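PDB 4Z4A: carbohydrate-binding module family 14 protein from Pseudocercospora fuligena, which probably binds chitin as a fungal Avr4-type effector and is probably recognised by the Cf-4 receptor. Local coordinates for residues T36-P41 with C58-D63; D43-S48 with N53-C58; M73-P76 with L80-D83; N82-W87 with N93-L98. All blocks are in the same frame, centred on the assembly; numbering follows the deposited sequence.

Contact 1. Residues T36-P41 with C58-D63; sequences TKCLGP and CSPADD. With EDO (1,2-ethanediol), chain Q.
The 36-41 segment meets the strand end at 58-60 where Lys37 and Pro60 stand opposite each other, their CA atoms 6.9 Å apart. Lys37 leaves helix 30-36 with positive phi, and a type I' beta turn runs from Thr36 to Leu39. This turn carries the Cys38 side chain toward the strand. Cys38 lies against the pyrrolidine ring of Pro60: SG is 3.9 Å from Pro60 CG, and CB is 3.9 Å from Pro60 CD. The ring thus meets both side-chain atoms of the cysteine through its CG-CD side. The same CG also touches the backbone, 3.7 Å from Lys37 O. Cys38 SG reaches the strand backbone too, at 3.7 Å from Cys58 O. These contacts are apolar or van der Waals in kind. SG sits anti to the carbonyl carbon (chi1 -56°), which brings it beside Pro60; the same sulfur is bonded to Cys44 SG.

The turn is braced from within. Thr36 OG1 accepts the N-H of Cys38 at 2.9 Å, an ST turn, and Leu39 N bonds to Thr36 O. Ile33 of helix 30-36 touches both Cys38 and Pro60, so the helix borders the same apolar patch. The second subunit also reaches this strand: Ser59 OG is hydrogen-bonded to Leu39 O of the second subunit, and Pro60 packs on that Leu39. Cys58 is tied to Cys28, so two disulfides flank the contact. Short loops pinned by disulfides against a small antiparallel sheet are characteristic of the cysteine-rich CBM14 (Peritrophin-A) chitin-binding fold.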
loop_
_atom_site.group_PDB
_atom_site.type_symbol
_atom_site.label_atom_id
_atom_site.label_comp_id
_atom_site.label_asym_id
_atom_site.label_seq_id
_atom_site.Cartn_x
_atom_site.Cartn_y
_atom_site.Cartn_z
ATOM N N THR B 36 -14.366 2.470 6.086
ATOM C CA THR B 36 -13.667 2.573 4.770
ATOM C C THR B 36 -13.538 1.251 4.035
ATOM O O THR B 36 -13.335 1.263 2.811
ATOM C CB THR B 36 -12.205 3.134 4.896
ATOM O OG1 THR B 36 -11.354 2.234 5.612
ATOM C CG2 THR B 36 -12.212 4.522 5.558
ATOM N N LYS B 37 -13.575 0.137 4.788
ATOM C CA LYS B 37 -13.295 -1.209 4.293
ATOM C C LYS B 37 -11.846 -1.275 3.775
ATOM O O LYS B 37 -11.481 -2.186 3.018
ATOM C CB LYS B 37 -14.271 -1.636 3.199
ATOM C CG LYS B 37 -15.688 -1.819 3.696
ATOM C CD LYS B 37 -16.491 -2.464 2.579
ATOM C CE LYS B 37 -17.841 -2.951 3.066
ATOM N NZ LYS B 37 -18.761 -1.807 2.959
ATOM N N CYS B 38 -11.064 -0.292 4.196
ATOM C CA CYS B 38 -9.682 -0.126 3.742
ATOM C C CYS B 38 -9.521 -0.137 2.222
ATOM O O CYS B 38 -8.461 -0.518 1.721
ATOM C CB CYS B 38 -8.804 -1.199 4.408
ATOM S SG CYS B 38 -8.826 -1.249 6.223
ATOM N N LEU B 39 -10.557 0.297 1.478
ATOM C CA LEU B 39 -10.576 0.204 0.036
ATOM C C LEU B 39 -9.625 1.179 -0.617
ATOM O O LEU B 39 -9.025 0.839 -1.631
ATOM C CB LEU B 39 -12.006 0.452 -0.495
ATOM C CG LEU B 39 -12.916 -0.715 -0.159
ATOM C CD1 LEU B 39 -14.358 -0.352 -0.526
ATOM C CD2 LEU B 39 -12.538 -1.974 -0.909
ATOM N N GLY B 40 -9.446 2.365 -0.042
ATOM C CA GLY B 40 -8.561 3.368 -0.628
ATOM C C GLY B 40 -7.086 3.078 -0.353
ATOM O O GLY B 40 -6.731 2.527 0.676
ATOM N N PRO B 41 -6.216 3.445 -1.290
ATOM C CA PRO B 41 -4.770 3.182 -1.085
ATOM C C PRO B 41 -4.202 3.747 0.206
ATOM O O PRO B 41 -3.317 3.134 0.814
ATOM C CB PRO B 41 -4.125 3.877 -2.296
ATOM C CG PRO B 41 -5.147 3.787 -3.358
ATOM C CD PRO B 41 -6.475 4.011 -2.626
ATOM N N CYS B 58 -3.244 -2.040 8.493
ATOM C CA CYS B 58 -4.325 -2.903 8.949
ATOM C C CYS B 58 -5.075 -3.470 7.760
ATOM O O CYS B 58 -5.462 -2.756 6.853
ATOM C CB CYS B 58 -5.274 -2.162 9.880
ATOM S SG CYS B 58 -4.519 -1.978 11.498
ATOM N N SER B 59 -5.204 -4.792 7.722
ATOM C CA SER B 59 -5.964 -5.450 6.678
ATOM C C SER B 59 -7.284 -5.924 7.258
ATOM O O SER B 59 -7.312 -6.491 8.336
ATOM C CB SER B 59 -5.202 -6.653 6.111
ATOM O OG SER B 59 -4.095 -6.255 5.309
ATOM N N PRO B 60 -8.390 -5.723 6.544
ATOM C CA PRO B 60 -9.614 -6.326 7.112
ATOM C C PRO B 60 -9.492 -7.839 7.247
ATOM O O PRO B 60 -8.857 -8.445 6.402
ATOM C CB PRO B 60 -10.671 -6.030 6.052
ATOM C CG PRO B 60 -10.139 -4.797 5.349
ATOM C CD PRO B 60 -8.662 -5.034 5.275
ATOM N N ALA B 61 -10.083 -8.399 8.309
ATOM C CA ALA B 61 -9.853 -9.834 8.614
ATOM C C ALA B 61 -10.495 -10.693 7.553
ATOM O O ALA B 61 -9.982 -11.760 7.168
ATOM C CB ALA B 61 -10.398 -10.177 9.974
ATOM N N ASP B 62 -11.630 -10.213 7.089
ATOM C CA ASP B 62 -12.382 -10.885 6.072
ATOM C C ASP B 62 -13.356 -9.890 5.466
ATOM O O ASP B 62 -13.370 -8.704 5.837
ATOM C CB ASP B 62 -13.123 -12.088 6.720
ATOM C CG ASP B 62 -13.975 -11.680 7.906
ATOM O OD1 ASP B 62 -14.663 -10.635 7.815
ATOM O OD2 ASP B 62 -13.989 -12.417 8.930
ATOM N N ASP B 63 -14.204 -10.376 4.560
ATOM C CA ASP B 63 -15.159 -9.527 3.868
ATOM C C ASP B 63 -16.433 -9.164 4.654
ATOM O O ASP B 63 -17.377 -8.632 4.073
ATOM C CB ASP B 63 -15.468 -10.115 2.482
ATOM C CG ASP B 63 -16.327 -11.383 2.535
ATOM O OD1 ASP B 63 -16.543 -11.966 3.632
ATOM O OD2 ASP B 63 -16.754 -11.812 1.435
HETATM C C1 EDO Q . 0.438 4.559 -0.008
HETATM O O1 EDO Q . -0.825 3.991 -0.384
HETATM C C2 EDO Q . 0.667 5.907 -0.674
HETATM O O2 EDO Q . -0.172 6.894 -0.106
#

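Contact 2. Residues D43-S48 with N53-C58; sequences DCLYPS and NGYIQC. With EDO (1,2-ethanediol), chain K.
This is the antiparallel beta hairpin formed by strands 45-48 and 54-60. Tyr46 and Ile56 make its hydrogen-bonded pair: Tyr46 N gives to Ile56 O at 2.8 Å, and Ile56 N returns a nearly straight bond to Tyr46 O (176° at the hydrogen). Cys58 N adds a third bond, to Cys44 O at 2.9 Å. Leu45 and Gln57 form the neighbouring non-hydrogen-bonded pair. Their side chains lie side by side and point the same way, with Leu45 CD2 3.7 Å from Gln57 CB. That methyl also meets the Tyr55 ring at CE2, 3.9 Å away.

Tyr46 and Ile56 occupy the other face of the sheet. With CG beside its own backbone N (chi1 -49°), the Tyr46 ring is laid back along the strand toward Cys44, and CE1 comes to 3.7 Å from Cys58 SG. The sulfur approaches the ring obliquely, a Cys sulfur-aromatic contact. Ile56 O lies at the ring edge. The phenol end is hydrogen-bonded to Asp32 in helix 30-36. In the CBM14 fold this hairpin is part of the central three-stranded sheet, and strand 68-74 adds to it on the far side of 54-60. Cys44 CB packs on Cys58 CB.

Toward the connecting loop, pairing gives way to water. One molecule accepts from Ser48 N and donates to Gly54 O at 2.7 Å. At the open end, beside Cys44, O2 of an ethanediol, probably from the crystallisation liquor, accepts from Cys44 N, and its O1 gives to Asp43 OD1 at 2.8 Å.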
loop_
_atom_site.group_PDB
_atom_site.type_symbol
_atom_site.label_atom_id
_atom_site.label_comp_id
_atom_site.label_asym_id
_atom_site.label_seq_id
_atom_site.Cartn_x
_atom_site.Cartn_y
_atom_site.Cartn_z
ATOM N N ASP B 43 -6.022 4.334 2.980
ATOM C CA ASP B 43 -6.747 3.910 4.151
ATOM C C ASP B 43 -5.993 2.883 4.977
ATOM O O ASP B 43 -5.303 2.042 4.403
ATOM C CB ASP B 43 -8.083 3.308 3.733
ATOM C CG ASP B 43 -9.051 4.301 3.139
ATOM O OD1 ASP B 43 -9.029 5.512 3.511
ATOM O OD2 ASP B 43 -9.908 3.841 2.378
ATOM N N CYS B 44 -6.186 2.925 6.305
ATOM C CA CYS B 44 -5.752 1.848 7.189
ATOM C C CYS B 44 -4.219 1.732 7.200
ATOM O O CYS B 44 -3.649 0.659 7.410
ATOM C CB CYS B 44 -6.423 0.537 6.775
ATOM S SG CYS B 44 -8.228 0.658 6.773
ATOM N N LEU B 45 -3.576 2.891 7.022
ATOM C CA LEU B 45 -2.132 3.018 7.186
ATOM C C LEU B 45 -1.828 3.951 8.336
ATOM O O LEU B 45 -2.412 5.046 8.436
ATOM C CB LEU B 45 -1.487 3.548 5.893
ATOM C CG LEU B 45 -1.612 2.696 4.632
ATOM C CD1 LEU B 45 -1.061 3.393 3.413
ATOM C CD2 LEU B 45 -0.889 1.396 4.859
ATOM N N TYR B 46 -0.840 3.567 9.148
ATOM C CA TYR B 46 -0.550 4.260 10.409
ATOM C C TYR B 46 0.955 4.270 10.648
ATOM O O TYR B 46 1.654 3.399 10.176
ATOM C CB TYR B 46 -1.215 3.503 11.573
ATOM C CG TYR B 46 -2.681 3.157 11.365
ATOM C CD1 TYR B 46 -3.046 1.961 10.729
ATOM C CD2 TYR B 46 -3.703 4.018 11.744
ATOM C CE1 TYR B 46 -4.371 1.632 10.517
ATOM C CE2 TYR B 46 -5.015 3.702 11.509
ATOM C CZ TYR B 46 -5.347 2.494 10.903
ATOM O OH TYR B 46 -6.663 2.173 10.643
ATOM N N PRO B 47 1.447 5.250 11.405
ATOM C CA PRO B 47 2.808 5.224 11.876
ATOM C C PRO B 47 3.003 4.025 12.807
ATOM O O PRO B 47 2.029 3.562 13.408
ATOM C CB PRO B 47 2.973 6.532 12.643
ATOM C CG PRO B 47 1.649 7.170 12.700
ATOM C CD PRO B 47 0.684 6.412 11.878
ATOM N N SER B 48 4.218 3.531 12.869
ATOM C CA SER B 48 4.587 2.553 13.877
ATOM C C SER B 48 5.113 3.301 15.102
ATOM O O SER B 48 6.063 4.076 14.981
ATOM C CB SER B 48 5.662 1.625 13.366
ATOM O OG SER B 48 6.280 0.947 14.437
ATOM N N ASN B 53 11.460 3.672 10.495
ATOM C CA ASN B 53 11.858 2.984 9.232
ATOM C C ASN B 53 10.799 1.934 8.821
ATOM O O ASN B 53 11.133 0.856 8.330
ATOM C CB ASN B 53 13.277 2.367 9.328
ATOM C CG ASN B 53 13.791 1.753 7.984
ATOM O OD1 ASN B 53 14.292 0.624 7.971
ATOM N ND2 ASN B 53 13.707 2.493 6.885
ATOM N N GLY B 54 9.532 2.247 9.090
ATOM C CA GLY B 54 8.410 1.405 8.722
ATOM C C GLY B 54 7.078 1.993 9.144
ATOM O O GLY B 54 6.986 3.173 9.557
ATOM N N TYR B 55 6.033 1.186 9.044
ATOM C CA TYR B 55 4.658 1.625 9.313
ATOM C C TYR B 55 3.802 0.417 9.613
ATOM O O TYR B 55 4.293 -0.727 9.650
ATOM C CB TYR B 55 4.085 2.422 8.106
ATOM C CG TYR B 55 4.068 1.607 6.827
ATOM C CD1 TYR B 55 5.240 1.416 6.071
ATOM C CD2 TYR B 55 2.874 1.059 6.346
ATOM C CE1 TYR B 55 5.220 0.669 4.916
ATOM C CE2 TYR B 55 2.848 0.310 5.188
ATOM C CZ TYR B 55 4.011 0.138 4.454
ATOM O OH TYR B 55 3.994 -0.602 3.278
ATOM N N ILE B 56 2.539 0.677 9.925
ATOM C CA ILE B 56 1.578 -0.347 10.203
ATOM C C ILE B 56 0.460 -0.254 9.151
ATOM O O ILE B 56 -0.076 0.843 8.890
ATOM C CB ILE B 56 0.973 -0.177 11.584
ATOM C CG1 ILE B 56 2.046 -0.448 12.664
ATOM C CG2 ILE B 56 -0.245 -1.106 11.757
ATOM C CD1 ILE B 56 1.557 -0.149 14.063
ATOM N N GLN B 57 0.165 -1.394 8.526
ATOM C CA GLN B 57 -1.037 -1.509 7.692
ATOM C C GLN B 57 -1.982 -2.461 8.369
ATOM O O GLN B 57 -1.568 -3.580 8.781
ATOM C CB GLN B 57 -0.706 -2.018 6.312
ATOM C CG GLN B 57 -1.914 -2.144 5.385
ATOM C CD GLN B 57 -1.490 -2.238 3.934
ATOM O OE1 GLN B 57 -0.306 -2.191 3.626
ATOM N NE2 GLN B 57 -2.447 -2.351 3.046
ATOM N N CYS B 58 -3.244 -2.040 8.493
ATOM C CA CYS B 58 -4.325 -2.903 8.949
ATOM C C CYS B 58 -5.075 -3.470 7.760
ATOM O O CYS B 58 -5.462 -2.756 6.853
ATOM C CB CYS B 58 -5.274 -2.162 9.880
ATOM S SG CYS B 58 -4.519 -1.978 11.498
HETATM C C1 EDO K . -9.351 6.474 7.065
HETATM O O1 EDO K . -8.722 6.909 5.871
HETATM C C2 EDO K . -9.072 4.994 7.243
HETATM O O2 EDO K . -7.728 4.726 7.573
HETATM O O HOH W 1 6.518 4.944 11.584
#

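Contact 3. Residues M73-P76 with L80-D83; sequences MPCP and LWND. With EDO (1,2-ethanediol), chain R.
Unusually, one sulfur atom carries almost the whole contact: Cys75 SG is the atom that meets the 80-83 segment, with Leu80 and Trp81 around it. It comes to 4.2 Å from Leu80 C and lies equally near Trp81 N, so it sits beside the peptide linking the two residues. It also approaches the indole, 4.5 Å from Trp81 CE3, at the ring edge and near its plane. The Cys75 side chain points toward the strand. The backbones stay apart, and the nearest CA atoms, of Cys75 and Leu80, are 6.5 Å from each other.

Cys75 is itself disulfide-bonded to Cys88 of strand 87-89, so the sulfur bordering Trp81 belongs to a bridge between the end of strand 68-74 and the small two-stranded sheet. Trp81 is held from other directions too, and its ring stacks with Tyr55. Its NE1 gives a hydrogen bond to Asp83 OD1 at 2.9 Å, close to the indole plane, and meets that oxygen on the anti side of the carboxylate. This bond limits rotation of the indole. Lys86 forms a salt bridge to the same Asp83 OD1. The other oxygen, Asp83 OD2, takes a hydrogen bond from O1 of an ethanediol at 2.9 Å.

The chemistry is apolar at the sulfur and polar at the far end of the indole. Across the two segments the sulfur makes only loose van der Waals contact, and the disulfide and the anchored ring probably set its geometry. The nearby lysine would probably help keep Asp83 ionised.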
loop_
_atom_site.group_PDB
_atom_site.type_symbol
_atom_site.label_atom_id
_atom_site.label_comp_id
_atom_site.label_asym_id
_atom_site.label_seq_id
_atom_site.Cartn_x
_atom_site.Cartn_y
_atom_site.Cartn_z
ATOM N N MET B 73 5.027 -3.197 8.662
ATOM C CA MET B 73 5.659 -3.164 7.355
ATOM C C MET B 73 6.945 -2.316 7.378
ATOM O O MET B 73 6.947 -1.200 7.939
ATOM C CB MET B 73 4.687 -2.546 6.332
ATOM C CG MET B 73 3.312 -3.201 6.237
ATOM S SD MET B 73 3.361 -4.908 5.626
ATOM C CE MET B 73 3.898 -4.619 3.931
ATOM N N PRO B 74 8.005 -2.776 6.713
ATOM C CA PRO B 74 9.219 -1.974 6.658
ATOM C C PRO B 74 9.182 -0.930 5.518
ATOM O O PRO B 74 8.438 -1.093 4.545
ATOM C CB PRO B 74 10.290 -3.027 6.354
ATOM C CG PRO B 74 9.580 -3.978 5.456
ATOM C CD PRO B 74 8.199 -4.089 6.062
ATOM N N CYS B 75 9.972 0.121 5.658
ATOM C CA CYS B 75 10.295 1.012 4.571
ATOM C C CYS B 75 11.595 0.519 3.978
ATOM O O CYS B 75 12.407 -0.107 4.691
ATOM C CB CYS B 75 10.524 2.443 5.055
ATOM S SG CYS B 75 8.969 3.261 5.513
ATOM N N PRO B 76 11.865 0.877 2.709
ATOM C CA PRO B 76 13.174 0.646 2.115
ATOM C C PRO B 76 14.277 1.287 2.983
ATOM O O PRO B 76 14.083 2.334 3.633
ATOM C CB PRO B 76 13.065 1.297 0.731
ATOM C CG PRO B 76 11.596 1.184 0.426
ATOM C CD PRO B 76 10.909 1.424 1.730
ATOM N N LEU B 80 11.982 6.919 5.545
ATOM C CA LEU B 80 11.290 7.060 6.797
ATOM C C LEU B 80 9.810 7.287 6.480
ATOM O O LEU B 80 9.459 7.828 5.444
ATOM C CB LEU B 80 11.819 8.256 7.588
ATOM C CG LEU B 80 13.302 8.196 7.997
ATOM C CD1 LEU B 80 13.587 9.421 8.825
ATOM C CD2 LEU B 80 13.698 6.887 8.686
ATOM N N TRP B 81 8.960 6.948 7.435
ATOM C CA TRP B 81 7.521 7.210 7.260
ATOM C C TRP B 81 7.174 8.679 7.205
ATOM O O TRP B 81 7.678 9.486 8.011
ATOM C CB TRP B 81 6.757 6.592 8.390
ATOM C CG TRP B 81 5.255 6.587 8.172
ATOM C CD1 TRP B 81 4.330 7.213 8.938
ATOM C CD2 TRP B 81 4.529 5.898 7.140
ATOM N NE1 TRP B 81 3.063 6.964 8.463
ATOM C CE2 TRP B 81 3.159 6.125 7.377
ATOM C CE3 TRP B 81 4.904 5.041 6.086
ATOM C CZ2 TRP B 81 2.161 5.592 6.551
ATOM C CZ3 TRP B 81 3.920 4.516 5.281
ATOM C CH2 TRP B 81 2.562 4.786 5.525
ATOM N N ASN B 82 6.313 9.022 6.248
ATOM C CA ASN B 82 5.801 10.381 6.079
ATOM C C ASN B 82 4.284 10.213 6.162
ATOM O O ASN B 82 3.642 9.846 5.176
ATOM C CB ASN B 82 6.192 10.958 4.746
ATOM C CG ASN B 82 5.533 12.288 4.404
ATOM O OD1 ASN B 82 4.632 12.807 5.094
ATOM N ND2 ASN B 82 5.890 12.810 3.258
ATOM N N ASP B 83 3.762 10.440 7.363
ATOM C CA ASP B 83 2.315 10.268 7.574
ATOM C C ASP B 83 1.415 11.253 6.862
ATOM O O ASP B 83 0.197 10.951 6.695
ATOM C CB ASP B 83 2.021 10.293 9.064
ATOM C CG ASP B 83 0.755 9.515 9.420
ATOM O OD1 ASP B 83 0.612 8.322 9.091
ATOM O OD2 ASP B 83 -0.112 10.159 10.044
HETATM C C1 EDO R . 1.184 11.342 13.305
HETATM O O1 EDO R . 0.302 11.938 12.348
HETATM C C2 EDO R . 2.534 11.063 12.686
HETATM O O2 EDO R . 3.442 10.668 13.718
#

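Contact 4. Residues N82-W87 with N93-L98; sequences NDNKKW and NTTCGL. With EDO (1,2-ethanediol), chain R; EDO (1,2-ethanediol), chain Q.
Thr95 reaches the 82-87 loop with its two branches turned to different partners. OG1 accepts the N-H of Asp83 at 2.8 Å in a nearly straight bond (168°). CG2 instead lies against the amide of Asn84, 3.2 Å from OD1, and the two side chains cross obliquely. The Thr95 torsion (chi1 54°) sets OG1 between its own backbone N and carbonyl carbon, facing Asp83. The Thr95 side chain crosses that of Asn82 at about a right angle.

Asn82 also faces Asn93. Their amide planes are turned 44° apart, and Asn82 CG is 3.3 Å from the backbone O of Asn93. The hydrogen bonds of the Asn82 amide go elsewhere: ND2 to Asp89, while OD1 accepts weak bonds from Asn84 N and Lys85 N. A water lies between Asn84 OD1 and Asn93 O, within hydrogen-bonding distance of both. A G1 beta bulge, with Lys86 and Trp87 paired against Asn82, shapes the turn between strands 80-82 and 87-89.

The direct grip across this surface contact is therefore a single backbone-to-hydroxyl bond. Asparagine and threonine groups around it, with the water, make the join mainly polar.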
loop_
_atom_site.group_PDB
_atom_site.type_symbol
_atom_site.label_atom_id
_atom_site.label_comp_id
_atom_site.label_asym_id
_atom_site.label_seq_id
_atom_site.Cartn_x
_atom_site.Cartn_y
_atom_site.Cartn_z
ATOM N N ASN B 82 6.313 9.022 6.248
ATOM C CA ASN B 82 5.801 10.381 6.079
ATOM C C ASN B 82 4.284 10.213 6.162
ATOM O O ASN B 82 3.642 9.846 5.176
ATOM C CB ASN B 82 6.192 10.958 4.746
ATOM C CG ASN B 82 5.533 12.288 4.404
ATOM O OD1 ASN B 82 4.632 12.807 5.094
ATOM N ND2 ASN B 82 5.890 12.810 3.258
ATOM N N ASP B 83 3.762 10.440 7.363
ATOM C CA ASP B 83 2.315 10.268 7.574
ATOM C C ASP B 83 1.415 11.253 6.862
ATOM O O ASP B 83 0.197 10.951 6.695
ATOM C CB ASP B 83 2.021 10.293 9.064
ATOM C CG ASP B 83 0.755 9.515 9.420
ATOM O OD1 ASP B 83 0.612 8.322 9.091
ATOM O OD2 ASP B 83 -0.112 10.159 10.044
ATOM N N ASN B 84 1.934 12.390 6.436
ATOM C CA ASN B 84 1.186 13.357 5.628
ATOM C C ASN B 84 0.708 12.780 4.301
ATOM O O ASN B 84 -0.401 13.063 3.852
ATOM C CB ASN B 84 1.991 14.620 5.356
ATOM C CG ASN B 84 2.355 15.353 6.628
ATOM O OD1 ASN B 84 3.522 15.728 6.855
ATOM N ND2 ASN B 84 1.410 15.471 7.492
ATOM N N LYS B 85 1.565 11.966 3.701
ATOM C CA LYS B 85 1.310 11.344 2.396
ATOM C C LYS B 85 1.082 9.871 2.509
ATOM O O LYS B 85 0.877 9.200 1.468
ATOM C CB LYS B 85 2.534 11.636 1.468
ATOM C CG LYS B 85 2.490 13.030 0.911
ATOM C CD LYS B 85 3.655 13.362 0.002
ATOM C CE LYS B 85 3.588 14.785 -0.512
ATOM N NZ LYS B 85 4.728 15.087 -1.425
ATOM N N LYS B 86 1.154 9.328 3.725
ATOM C CA LYS B 86 1.027 7.885 4.092
ATOM C C LYS B 86 1.916 6.972 3.232
ATOM O O LYS B 86 1.470 5.997 2.576
ATOM C CB LYS B 86 -0.437 7.437 3.962
ATOM C CG LYS B 86 -1.350 8.214 4.924
ATOM C CD LYS B 86 -1.208 7.675 6.330
ATOM C CE LYS B 86 -2.137 8.406 7.319
ATOM N NZ LYS B 86 -2.003 7.889 8.705
ATOM N N TRP B 87 3.172 7.376 3.138
ATOM C CA TRP B 87 4.135 6.543 2.421
ATOM C C TRP B 87 5.510 6.636 3.040
ATOM O O TRP B 87 5.812 7.536 3.847
ATOM C CB TRP B 87 4.189 6.908 0.928
ATOM C CG TRP B 87 4.681 8.266 0.513
ATOM C CD1 TRP B 87 5.132 9.300 1.339
ATOM C CD2 TRP B 87 4.913 8.711 -0.836
ATOM N NE1 TRP B 87 5.546 10.348 0.559
ATOM C CE2 TRP B 87 5.440 10.014 -0.764
ATOM C CE3 TRP B 87 4.709 8.131 -2.115
ATOM C CZ2 TRP B 87 5.712 10.778 -1.898
ATOM C CZ3 TRP B 87 5.038 8.907 -3.272
ATOM C CH2 TRP B 87 5.504 10.217 -3.137
ATOM N N ASN B 93 11.497 14.513 4.702
ATOM C CA ASN B 93 10.050 14.655 4.736
ATOM C C ASN B 93 9.342 13.890 5.836
ATOM O O ASN B 93 8.071 13.807 5.839
ATOM C CB ASN B 93 9.505 14.161 3.405
ATOM C CG ASN B 93 10.032 14.958 2.250
ATOM O OD1 ASN B 93 10.232 16.181 2.360
ATOM N ND2 ASN B 93 10.260 14.289 1.120
ATOM N N THR B 94 10.069 13.352 6.791
ATOM C CA THR B 94 9.436 12.493 7.791
ATOM C C THR B 94 8.568 13.247 8.780
ATOM O O THR B 94 8.831 14.399 9.130
ATOM C CB THR B 94 10.465 11.659 8.558
ATOM O OG1 THR B 94 9.795 10.605 9.233
ATOM C CG2 THR B 94 11.268 12.520 9.545
ATOM N N THR B 95 7.506 12.579 9.215
ATOM C CA THR B 95 6.687 12.994 10.311
ATOM C C THR B 95 7.035 12.258 11.629
ATOM O O THR B 95 6.380 12.472 12.663
ATOM C CB THR B 95 5.213 12.691 10.003
ATOM O OG1 THR B 95 5.090 11.291 9.646
ATOM C CG2 THR B 95 4.733 13.579 8.915
ATOM N N CYS B 96 8.058 11.414 11.606
ATOM C CA CYS B 96 8.346 10.544 12.743
ATOM C C CYS B 96 9.226 11.297 13.730
ATOM O O CYS B 96 10.194 11.941 13.316
ATOM C CB CYS B 96 9.051 9.291 12.293
ATOM S SG CYS B 96 9.339 8.057 13.608
ATOM N N GLY B 97 8.835 11.224 14.987
ATOM C CA GLY B 97 9.511 11.935 16.068
ATOM C C GLY B 97 10.273 11.019 17.013
ATOM O O GLY B 97 10.866 11.502 17.972
ATOM N N LEU B 98 10.295 9.718 16.747
ATOM C CA LEU B 98 10.921 8.756 17.657
ATOM C C LEU B 98 12.427 8.964 17.729
ATOM O O LEU B 98 13.071 9.140 16.709
ATOM C CB LEU B 98 10.630 7.319 17.218
ATOM C CG LEU B 98 9.147 6.934 17.228
ATOM C CD1 LEU B 98 8.964 5.485 16.822
ATOM C CD2 LEU B 98 8.513 7.188 18.593
HETATM C C1 EDO R . 1.184 11.342 13.305
HETATM O O1 EDO R . 0.302 11.938 12.348
HETATM C C2 EDO R . 2.534 11.063 12.686
HETATM O O2 EDO R . 3.442 10.668 13.718
HETATM C C1 EDO Q . 0.438 4.559 -0.008
HETATM O O1 EDO Q . -0.825 3.991 -0.384
HETATM C C2 EDO Q . 0.667 5.907 -0.674
HETATM O O2 EDO Q . -0.172 6.894 -0.106
HETATM O O HOH W 2 6.074 15.785 5.335
#

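From the N terminus, helix 30-36 leads into contact 1, which closes the loop between residues 41 and 58. Contact 2 lies within that loop, shares Cys58 with contact 1 and closes the short hairpin loop 49-52. Contact 3 follows in series, at the end of the next strand, 68-74, and closes 77-79. Its backbone pairs with contact 2 through Tyr55 O and Met73 N. Contact 4 begins on residues 82-83, where contact 3 ends; it closes 88-92 and secures the tail after strand 87-89. Lys86 NZ, near Leu45 O, links contact 4 back to the hairpin. Contacts 1 and 4 lie on opposite sides of the chain's centre, about 21 Å apart between centres.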